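Local coordinates for alanine racemase 1 (Caldanaerobacter subterraneus subsp. tengcongensis MB4, PDB 4Y2W), which belongs to the alanine racemase family, whose members combine an N-terminal TIM barrel with a largely beta-stranded C-terminal domain, at residues R293-N298 against E349-K354; K149-M154 against L160-I165. The protein carries 1 engineered substitution. One frame throughout, in Å; residues are numbered along the deposited sequence.

Contact 1: residues R293-N298 against E349-K354; sequences RRLSNN and ESMADK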
loop_
_atom_site.group_PDB
_atom_site.type_symbol
_atom_site.label_atom_id
_atom_site.label_comp_id
_atom_site.label_asym_id
_atom_site.label_seq_id
_atom_site.Cartn_x
_atom_site.Cartn_y
_atom_site.Cartn_z
ATOM N N ARG A 293 4.180 -8.670 -7.252
ATOM C CA ARG A 293 4.480 -10.087 -7.393
ATOM C C ARG A 293 4.630 -10.527 -8.857
ATOM O O ARG A 293 5.277 -11.541 -9.136
ATOM C CB ARG A 293 3.393 -10.907 -6.694
ATOM C CG ARG A 293 3.693 -12.387 -6.578
ATOM C CD ARG A 293 2.789 -13.044 -5.550
ATOM N NE ARG A 293 2.678 -14.482 -5.774
ATOM C CZ ARG A 293 1.879 -15.052 -6.673
ATOM N NH1 ARG A 293 1.094 -14.317 -7.456
ATOM N NH2 ARG A 293 1.866 -16.372 -6.795
ATOM N N ARG A 294 4.047 -9.770 -9.787
ATOM C CA ARG A 294 4.184 -10.072 -11.221
ATOM C C ARG A 294 5.616 -9.893 -11.743
ATOM O O ARG A 294 5.939 -10.388 -12.820
ATOM C CB ARG A 294 3.184 -9.264 -12.067
ATOM C CG ARG A 294 1.788 -9.879 -12.086
ATOM C CD ARG A 294 0.783 -9.059 -12.880
ATOM N NE ARG A 294 0.587 -7.736 -12.287
ATOM C CZ ARG A 294 0.573 -6.577 -12.952
ATOM N NH1 ARG A 294 0.705 -6.527 -14.281
ATOM N NH2 ARG A 294 0.393 -5.445 -12.273
ATOM N N LEU A 295 6.468 -9.211 -10.975
ATOM C CA LEU A 295 7.894 -9.106 -11.298
ATOM C C LEU A 295 8.670 -10.401 -11.028
ATOM O O LEU A 295 9.861 -10.477 -11.325
ATOM C CB LEU A 295 8.538 -7.954 -10.523
ATOM C CG LEU A 295 7.935 -6.560 -10.714
ATOM C CD1 LEU A 295 8.732 -5.545 -9.913
ATOM C CD2 LEU A 295 7.891 -6.158 -12.179
ATOM N N SER A 296 8.006 -11.404 -10.453
ATOM C CA SER A 296 8.569 -12.752 -10.334
ATOM C C SER A 296 9.194 -13.200 -11.655
ATOM O O SER A 296 8.490 -13.316 -12.660
ATOM C CB SER A 296 7.466 -13.742 -9.946
ATOM O OG SER A 296 6.842 -13.386 -8.722
ATOM N N ASN A 297 10.510 -13.425 -11.653
ATOM C CA ASN A 297 11.247 -13.868 -12.846
ATOM C C ASN A 297 11.136 -12.954 -14.079
ATOM O O ASN A 297 11.226 -13.439 -15.210
ATOM C CB ASN A 297 10.833 -15.298 -13.241
ATOM C CG ASN A 297 11.345 -16.345 -12.278
ATOM O OD1 ASN A 297 12.554 -16.528 -12.132
ATOM N ND2 ASN A 297 10.429 -17.056 -11.629
ATOM N N ASN A 298 10.932 -11.652 -13.877
ATOM C CA ASN A 298 11.012 -10.689 -14.986
ATOM C C ASN A 298 11.162 -9.254 -14.507
ATOM O O ASN A 298 10.352 -8.377 -14.823
ATOM C CB ASN A 298 9.838 -10.818 -15.981
ATOM C CG ASN A 298 8.494 -10.538 -15.346
ATOM O OD1 ASN A 298 8.295 -10.811 -14.166
ATOM N ND2 ASN A 298 7.565 -9.994 -16.125
ATOM N N GLU A 349 9.325 4.916 -14.220
ATOM C CA GLU A 349 8.595 4.721 -15.476
ATOM C C GLU A 349 8.847 3.334 -16.075
ATOM O O GLU A 349 7.919 2.696 -16.579
ATOM C CB GLU A 349 8.948 5.812 -16.493
ATOM C CG GLU A 349 7.987 5.852 -17.678
ATOM C CD GLU A 349 8.230 7.015 -18.621
ATOM O OE1 GLU A 349 7.448 7.165 -19.589
ATOM O OE2 GLU A 349 9.198 7.774 -18.399
ATOM N N SER A 350 10.097 2.875 -16.021
ATOM C CA SER A 350 10.442 1.525 -16.477
ATOM C C SER A 350 9.644 0.463 -15.723
ATOM O O SER A 350 9.160 -0.496 -16.326
ATOM C CB SER A 350 11.936 1.256 -16.298
ATOM O OG SER A 350 12.713 2.142 -17.073
ATOM N N MET A 351 9.512 0.642 -14.409
ATOM C CA MET A 351 8.738 -0.277 -13.580
ATOM C C MET A 351 7.255 -0.241 -13.951
ATOM O O MET A 351 6.618 -1.286 -14.077
ATOM C CB MET A 351 8.922 0.049 -12.098
ATOM C CG MET A 351 8.112 -0.845 -11.168
ATOM S SD MET A 351 8.824 -1.025 -9.521
ATOM C CE MET A 351 10.168 -2.156 -9.873
ATOM N N ALA A 352 6.719 0.963 -14.134
ATOM C CA ALA A 352 5.320 1.151 -14.526
ATOM C C ALA A 352 4.996 0.477 -15.861
ATOM O O ALA A 352 3.925 -0.110 -16.025
ATOM C CB ALA A 352 4.991 2.633 -14.596
ATOM N N ASP A 353 5.926 0.565 -16.809
ATOM C CA ASP A 353 5.762 -0.070 -18.115
ATOM C C ASP A 353 5.703 -1.587 -17.980
ATOM O O ASP A 353 4.786 -2.221 -18.500
ATOM C CB ASP A 353 6.907 0.315 -19.056
ATOM C CG ASP A 353 6.941 1.799 -19.366
ATOM O OD1 ASP A 353 5.957 2.505 -19.064
ATOM O OD2 ASP A 353 7.963 2.266 -19.912
ATOM N N LYS A 354 6.670 -2.155 -17.264
ATOM C CA LYS A 354 6.783 -3.608 -17.109
ATOM C C LYS A 354 5.505 -4.264 -16.569
ATOM O O LYS A 354 5.141 -5.351 -17.010
ATOM C CB LYS A 354 7.982 -3.956 -16.211
ATOM C CG LYS A 354 8.248 -5.451 -16.026
ATOM C CD LYS A 354 8.761 -6.133 -17.290
ATOM C CE LYS A 354 10.212 -5.787 -17.591
ATOM N NZ LYS A 354 10.792 -6.683 -18.631
#
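Leu295 reaches helix 349-354 with both of its methyl groups, each meeting a different residue of one helical turn. Its CD1 lies 3.7 Å from the terminal methyl CE of Met351, the two side chains meeting at about a right angle. Met351 starts with CG anti to the backbone N (chi1 178°) and bends only at its last torsion, which turns CE onto the leucine. The other methyl, CD2 of Leu295, rests 3.9 Å from CG of Lys354. Kinks at chi2 and chi3 then curl the lysine aliphatic chain beside the backbone of the 293-298 loop, where its CD is 3.7 Å from the carbonyl O of Asn298; no hydrogen bond crosses the contact. The 3-10 segment 293-295 runs into a type II beta turn from Leu295 to Asn298, which shapes this loop of the C-terminal domain, and the turn's closing bond runs from Asn298 N to Leu295 O (3.0 Å). Farther out, Asn297 OD1 accepts a bond from Gly312 N, and Arg294 NH1 bonds to Ile355 O just past the helix. Val362 of helix 359-365 packs on Met351, while Arg293 N bonds to Glu361 of the second subunit.

Contact 2: residues K149-M154 against L160-I165; sequences KEILEM and LILEGI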
loop_
_atom_site.group_PDB
_atom_site.type_symbol
_atom_site.label_atom_id
_atom_site.label_comp_id
_atom_site.label_asym_id
_atom_site.label_seq_id
_atom_site.Cartn_x
_atom_site.Cartn_y
_atom_site.Cartn_z
ATOM N N LYS A 149 -27.192 28.762 -12.499
ATOM C CA LYS A 149 -28.187 29.128 -11.493
ATOM C C LYS A 149 -27.648 28.923 -10.075
ATOM O O LYS A 149 -27.653 29.852 -9.260
ATOM C CB LYS A 149 -29.474 28.318 -11.690
ATOM C CG LYS A 149 -30.638 28.796 -10.838
ATOM C CD LYS A 149 -31.796 27.812 -10.856
ATOM C CE LYS A 149 -32.909 28.275 -9.926
ATOM N NZ LYS A 149 -34.094 27.376 -9.966
ATOM N N GLU A 150 -27.170 27.711 -9.799
ATOM C CA GLU A 150 -26.700 27.346 -8.462
ATOM C C GLU A 150 -25.424 28.085 -8.069
ATOM O O GLU A 150 -25.269 28.485 -6.918
ATOM C CB GLU A 150 -26.487 25.835 -8.358
ATOM C CG GLU A 150 -27.769 25.033 -8.533
ATOM C CD GLU A 150 -27.610 23.565 -8.188
ATOM O OE1 GLU A 150 -26.462 23.090 -8.099
ATOM O OE2 GLU A 150 -28.639 22.886 -8.001
ATOM N N ILE A 151 -24.521 28.269 -9.026
ATOM C CA ILE A 151 -23.285 29.011 -8.786
ATOM C C ILE A 151 -23.577 30.473 -8.448
ATOM O O ILE A 151 -22.893 31.064 -7.612
ATOM C CB ILE A 151 -22.325 28.910 -9.994
ATOM C CG1 ILE A 151 -21.761 27.489 -10.089
ATOM C CG2 ILE A 151 -21.174 29.902 -9.872
ATOM C CD1 ILE A 151 -21.122 27.161 -11.420
ATOM N N LEU A 152 -24.592 31.051 -9.089
ATOM C CA LEU A 152 -24.972 32.446 -8.828
ATOM C C LEU A 152 -25.590 32.626 -7.441
ATOM O O LEU A 152 -25.425 33.675 -6.821
ATOM C CB LEU A 152 -25.920 32.976 -9.915
ATOM C CG LEU A 152 -25.243 33.376 -11.238
ATOM C CD1 LEU A 152 -26.253 33.449 -12.376
ATOM C CD2 LEU A 152 -24.501 34.698 -11.095
ATOM N N GLU A 153 -26.294 31.607 -6.958
ATOM C CA GLU A 153 -26.835 31.637 -5.602
ATOM C C GLU A 153 -25.698 31.591 -4.584
ATOM O O GLU A 153 -25.676 32.375 -3.630
ATOM C CB GLU A 153 -27.804 30.474 -5.377
ATOM C CG GLU A 153 -28.714 30.665 -4.171
ATOM C CD GLU A 153 -29.792 29.597 -4.051
ATOM O OE1 GLU A 153 -30.336 29.437 -2.937
ATOM O OE2 GLU A 153 -30.100 28.918 -5.059
ATOM N N MET A 154 -24.744 30.687 -4.808
ATOM C CA MET A 154 -23.569 30.550 -3.942
ATOM C C MET A 154 -22.785 31.852 -3.800
ATOM O O MET A 154 -22.228 32.130 -2.737
ATOM C CB MET A 154 -22.635 29.462 -4.474
ATOM C CG MET A 154 -23.168 28.049 -4.315
ATOM S SD MET A 154 -22.051 26.829 -5.027
ATOM C CE MET A 154 -23.201 25.532 -5.479
ATOM N N LEU A 160 -20.135 31.637 2.577
ATOM C CA LEU A 160 -19.125 31.085 1.675
ATOM C C LEU A 160 -18.250 32.175 1.079
ATOM O O LEU A 160 -18.599 33.352 1.111
ATOM C CB LEU A 160 -19.797 30.323 0.533
ATOM C CG LEU A 160 -20.791 29.232 0.923
ATOM C CD1 LEU A 160 -21.351 28.567 -0.327
ATOM C CD2 LEU A 160 -20.136 28.211 1.841
ATOM N N ILE A 161 -17.103 31.760 0.550
ATOM C CA ILE A 161 -16.288 32.588 -0.331
ATOM C C ILE A 161 -16.090 31.792 -1.616
ATOM O O ILE A 161 -15.509 30.705 -1.600
ATOM C CB ILE A 161 -14.907 32.928 0.266
ATOM C CG1 ILE A 161 -15.045 33.522 1.671
ATOM C CG2 ILE A 161 -14.166 33.905 -0.643
ATOM C CD1 ILE A 161 -13.722 33.714 2.386
ATOM N N LEU A 162 -16.581 32.340 -2.722
ATOM C CA LEU A 162 -16.533 31.671 -4.012
ATOM C C LEU A 162 -15.209 32.005 -4.712
ATOM O O LEU A 162 -15.162 32.803 -5.656
ATOM C CB LEU A 162 -17.753 32.087 -4.837
ATOM C CG LEU A 162 -18.168 31.254 -6.049
ATOM C CD1 LEU A 162 -18.011 29.761 -5.809
ATOM C CD2 LEU A 162 -19.610 31.581 -6.404
ATOM N N GLU A 163 -14.140 31.371 -4.232
ATOM C CA GLU A 163 -12.769 31.697 -4.631
ATOM C C GLU A 163 -12.341 31.092 -5.964
ATOM O O GLU A 163 -11.658 31.749 -6.749
ATOM C CB GLU A 163 -11.792 31.233 -3.550
ATOM C CG GLU A 163 -10.350 31.659 -3.777
ATOM C CD GLU A 163 -9.404 31.057 -2.762
ATOM O OE1 GLU A 163 -9.238 29.821 -2.761
ATOM O OE2 GLU A 163 -8.823 31.819 -1.966
ATOM N N GLY A 164 -12.712 29.839 -6.213
ATOM C CA GLY A 164 -12.231 29.133 -7.398
ATOM C C GLY A 164 -13.284 28.395 -8.196
ATOM O O GLY A 164 -14.410 28.181 -7.741
ATOM N N ILE A 165 -12.904 28.022 -9.412
ATOM C CA ILE A 165 -13.733 27.196 -10.280
ATOM C C ILE A 165 -12.794 26.412 -11.190
ATOM O O ILE A 165 -11.858 26.983 -11.752
ATOM C CB ILE A 165 -14.741 28.038 -11.101
ATOM C CG1 ILE A 165 -15.573 27.137 -12.020
ATOM C CG2 ILE A 165 -14.033 29.112 -11.915
ATOM C CD1 ILE A 165 -16.843 27.782 -12.532
#
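Apolar side-chain packing joins helix 149-154 to strand 160-165, with Leu162 of the strand touching two helix residues through a single methyl. Its CD2 lies 4.2 Å from CG2 of Ile151 and equally far from CB of Met154, and the Ile151 and Leu162 side chains cross at about a right angle. With CG of Leu162 anti to its backbone N (chi1 -163°), the isobutyl group extends out to the helix. Two looser pairs flank this one: Leu160 CD1 approaches Met154 CG at 4.4 Å, and Ile165 CD1 approaches Ile151 CD1 at 4.5 Å.

The leucine also packs against main chain. Leu162 CD2 comes to 3.5 Å from Ile151 O. The same Leu162 CD2 is 4.1 Å from Met154 C, placing the methyl against the last turn of the segment.

No hydrogen bond spans the two segments; the strand's main chain bonds instead to strands 126-131 and 203-208. Leu162 is the centre of an inverse gamma turn whose bond from Glu163 N to Ile161 O is weak. Leu160, Leu162 and Ile165 all direct their CB atoms to the helix, so the usual strand alternation is shifted around Glu163, whose OE1 bonds to Tyr62 and His129.

Other elements surround the contact: Ile130 of strand 126-131 touches Ile151, Met154 and Leu162, Ile109 and Ala112 of helix 109-121 border Met154, and helix 177-195 borders Ile151 and Ile165. With the segment axes 9.7 Å apart and their directions 122° from each other, the helix packs on the outside of the barrel and is followed by the strand it covers, the second half of the beta-alpha-beta crossover formed by strand 126-131, helix 144-155 and strand 160-166 in the TIM barrel.

The two contacts lie on opposite sides of the chain's centre, with centres about 46 Å apart, and they share no element. Contact 2 is local and buried, tying a helix to the very next strand of the N-terminal barrel; contact 1 is partly buried and brings together a loop and a short helix of the C-terminal domain that are separated by 50 intervening residues. Neither is held by hydrogen bonds across its segments. Contact 2 is built of branched aliphatic groups and a methionine, whereas contact 1 adds the hydrocarbon part of an exposed lysine. Its loop also meets the second subunit; the segments of contact 2 touch no other chain of the assembly.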